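Haloacid dehalogenase-like hydrolase (Bacteroides thetaiotaomicron, PDB 2RBK) is probably a magnesium-dependent phosphatase of the haloacid dehalogenase superfamily. Local coordinates at residues N69-F74 against D180-G185. Sequence-based numbering, arbitrary orientation.
Sequences NGAYCF and DVTAKG
A71 and T182 mark the nearest backbone approach, their CA atoms 6.6 Å apart, too far for a shared sheet, and no main-chain hydrogen bond joins 69-74 to 180-185. Side chains make the junction, and its polar element is one hydrogen bond: N69 ND2 donates to D180 OD2 over 2.9 Å, with an N-H...O angle of 151°. The acceptor lies practically in the plane of the amide, whereas the donor reaches OD2 from above the carboxylate plane, 37° out of it; the two planar groups are turned 54° against each other. With CG anti to the carbonyl carbon in both residues, amide and carboxylate meet, the side chains crossing at about a right angle. Further bonds fix the rotation of the amide: ND2 also binds Q149, and OD1 accepts from N214, a residue of the vanadium-ligand pocket. On the carboxylate, D180 OD1 pairs with T151 OG1, and OD2 has a weak bond with NE1 of W174, which also lines that pocket. The contact joins the Rossmann-like HAD core, through the turn between strands 64-67 and 72-75, to strand 180-182, which pairs with 170-172 outside the core sheet in what is, by topology, consistent with the cap inserted between core strands. It lies at the active site, the N69 side chain being about 5 Å from the bound vanadium ligand. Next to the polar bond the contact becomes apolar. T182 CG2 faces A71 CB at 4.0 Å and brushes N69 CB at 4.3 Å. The T182 rotamer sets this methyl anti to its carbonyl carbon, where it meets A71 CB, while OG1 takes the position between N and C and bonds to D186 O. A71 itself sits in a classic beta bulge, since it and Y72 both face T67.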
ATOM      1  N   ASN A  69       2.511  -0.192  -3.943  1.00  8.73           N
ATOM      2  CA  ASN A  69       3.446  -1.160  -3.346  1.00  9.37           C
ATOM      3  C   ASN A  69       4.881  -0.904  -3.740  1.00  9.17           C
ATOM      4  O   ASN A  69       5.684  -1.819  -3.797  1.00 11.94           O
ATOM      5  CB  ASN A  69       3.067  -2.617  -3.688  1.00 10.16           C
ATOM      6  CG  ASN A  69       1.796  -3.022  -3.017  1.00  9.89           C
ATOM      7  OD1 ASN A  69       1.793  -3.237  -1.809  1.00 12.96           O
ATOM      8  ND2 ASN A  69       0.688  -3.044  -3.751  1.00 11.36           N
ATOM      9  N   GLY A  70       5.251   0.371  -3.969  1.00  8.66           N
ATOM     10  CA  GLY A  70       6.603   0.718  -4.382  1.00  9.12           C
ATOM     11  C   GLY A  70       6.805   0.928  -5.833  1.00  9.16           C
ATOM     12  O   GLY A  70       7.879   1.439  -6.237  1.00  9.97           O
ATOM     13  N   ALA A  71       5.823   0.589  -6.668  1.00  8.55           N
ATOM     14  CA  ALA A  71       5.946   0.739  -8.118  1.00  8.69           C
ATOM     15  C   ALA A  71       5.755   2.171  -8.601  1.00  8.72           C
ATOM     16  O   ALA A  71       5.989   2.479  -9.780  1.00  9.81           O
ATOM     17  CB  ALA A  71       4.977  -0.173  -8.854  1.00  9.35           C
ATOM     18  N   TYR A  72       5.371   3.114  -7.725  1.00  8.59           N
ATOM     19  CA  TYR A  72       5.195   4.486  -8.139  1.00  8.82           C
ATOM     20  C   TYR A  72       5.448   5.401  -6.932  1.00  8.22           C
ATOM     21  O   TYR A  72       4.607   5.438  -6.018  1.00  8.62           O
ATOM     22  CB  TYR A  72       3.841   4.724  -8.781  1.00  9.37           C
ATOM     23  CG  TYR A  72       3.719   6.029  -9.488  1.00  9.80           C
ATOM     24  CD1 TYR A  72       4.133   6.112 -10.810  1.00 11.63           C
ATOM     25  CD2 TYR A  72       3.167   7.119  -8.867  1.00 11.35           C
ATOM     26  CE1 TYR A  72       4.040   7.289 -11.500  1.00 13.58           C
ATOM     27  CE2 TYR A  72       3.067   8.300  -9.570  1.00 12.55           C
ATOM     28  CZ  TYR A  72       3.490   8.398 -10.880  1.00 12.92           C
ATOM     29  OH  TYR A  72       3.324   9.579 -11.587  1.00 17.80           O
ATOM     30  N   CYS A  73       6.593   6.079  -6.894  1.00  8.25           N
ATOM     31  CA  CYS A  73       7.007   6.838  -5.742  1.00  7.97           C
ATOM     32  C   CYS A  73       7.248   8.285  -6.125  1.00  7.83           C
ATOM     33  O   CYS A  73       7.867   8.538  -7.174  1.00  8.48           O
ATOM     34  CB  CYS A  73       8.282   6.251  -5.159  1.00  8.46           C
ATOM     35  SG  CYS A  73       8.168   4.526  -4.624  1.00  9.36           S
ATOM     36  N   PHE A  74       6.804   9.226  -5.277  1.00  8.08           N
ATOM     37  CA  PHE A  74       6.954  10.639  -5.608  1.00  8.69           C
ATOM     38  C   PHE A  74       7.082  11.473  -4.335  1.00  8.57           C
ATOM     39  O   PHE A  74       6.631  11.090  -3.266  1.00  9.08           O
ATOM     40  CB  PHE A  74       5.823  11.144  -6.507  1.00  9.38           C
ATOM     41  CG  PHE A  74       4.438  10.884  -5.976  1.00  9.19           C
ATOM     42  CD1 PHE A  74       3.757  11.853  -5.219  1.00 10.21           C
ATOM     43  CD2 PHE A  74       3.768   9.684  -6.233  1.00  9.78           C
ATOM     44  CE1 PHE A  74       2.464  11.597  -4.749  1.00 10.83           C
ATOM     45  CE2 PHE A  74       2.486   9.453  -5.796  1.00 10.71           C
ATOM     46  CZ  PHE A  74       1.824  10.429  -5.048  1.00 11.08           C
ATOM     47  N   ASP A 180      -2.444  -7.389  -5.009  1.00 11.82           N
ATOM     48  CA  ASP A 180      -1.795  -6.428  -5.870  1.00 10.19           C
ATOM     49  C   ASP A 180      -0.562  -7.062  -6.501  1.00  9.74           C
ATOM     50  O   ASP A 180       0.263  -7.645  -5.787  1.00 12.19           O
ATOM     51  CB  ASP A 180      -1.340  -5.199  -5.083  1.00 11.05           C
ATOM     52  CG  ASP A 180      -2.453  -4.334  -4.528  1.00 11.88           C
ATOM     53  OD1 ASP A 180      -3.531  -4.217  -5.155  1.00 13.89           O
ATOM     54  OD2 ASP A 180      -2.162  -3.733  -3.438  1.00 13.84           O
ATOM     55  N   VAL A 181      -0.423  -6.897  -7.795  1.00  9.47           N
ATOM     56  CA  VAL A 181       0.643  -7.469  -8.595  1.00  9.31           C
ATOM     57  C   VAL A 181       1.433  -6.307  -9.196  1.00  8.49           C
ATOM     58  O   VAL A 181       0.860  -5.432  -9.848  1.00  9.38           O
ATOM     59  CB  VAL A 181       0.067  -8.368  -9.676  1.00 10.48           C
ATOM     60  CG1 VAL A 181       1.209  -9.017 -10.479  1.00 12.23           C
ATOM     61  CG2 VAL A 181      -0.802  -9.455  -9.078  1.00 13.32           C
ATOM     62  N   THR A 182       2.770  -6.333  -8.991  1.00  8.98           N
ATOM     63  CA  THR A 182       3.690  -5.329  -9.478  1.00  8.77           C
ATOM     64  C   THR A 182       4.913  -6.025 -10.045  1.00  8.81           C
ATOM     65  O   THR A 182       5.107  -7.232  -9.897  1.00  9.59           O
ATOM     66  CB  THR A 182       4.079  -4.360  -8.344  1.00  9.22           C
ATOM     67  OG1 THR A 182       4.534  -5.157  -7.241  1.00  9.97           O
ATOM     68  CG2 THR A 182       2.931  -3.434  -7.951  1.00  9.96           C
ATOM     69  N   ALA A 183       5.773  -5.246 -10.721  1.00  8.81           N
ATOM     70  CA  ALA A 183       6.942  -5.823 -11.353  1.00  9.08           C
ATOM     71  C   ALA A 183       7.986  -6.277 -10.344  1.00  9.68           C
ATOM     72  O   ALA A 183       7.963  -5.956  -9.148  1.00  9.94           O
ATOM     73  CB  ALA A 183       7.537  -4.790 -12.317  1.00 10.38           C
ATOM     74  N   LYS A 184       8.961  -7.046 -10.843  1.00 10.92           N
ATOM     75  CA  LYS A 184      10.027  -7.646 -10.062  1.00 11.40           C
ATOM     76  C   LYS A 184      10.667  -6.666  -9.115  1.00 10.08           C
ATOM     77  O   LYS A 184      11.165  -5.633  -9.502  1.00 11.20           O
ATOM     78  CB  LYS A 184      11.105  -8.185 -11.021  1.00 14.01           C
ATOM     79  CG  LYS A 184      12.379  -8.754 -10.472  1.00 17.14           C
ATOM     80  CD  LYS A 184      12.042 -10.179 -10.034  1.00 23.20           C
ATOM     81  CE  LYS A 184      13.312 -10.929  -9.686  1.00 24.58           C
ATOM     82  NZ  LYS A 184      12.859 -12.124  -8.894  1.00 27.33           N
ATOM     83  N   GLY A 185      10.686  -7.052  -7.814  1.00 10.77           N
ATOM     84  CA  GLY A 185      11.335  -6.264  -6.809  1.00 11.54           C
ATOM     85  C   GLY A 185      10.519  -5.119  -6.256  1.00 10.86           C
ATOM     86  O   GLY A 185      10.938  -4.533  -5.256  1.00 13.02           O
TER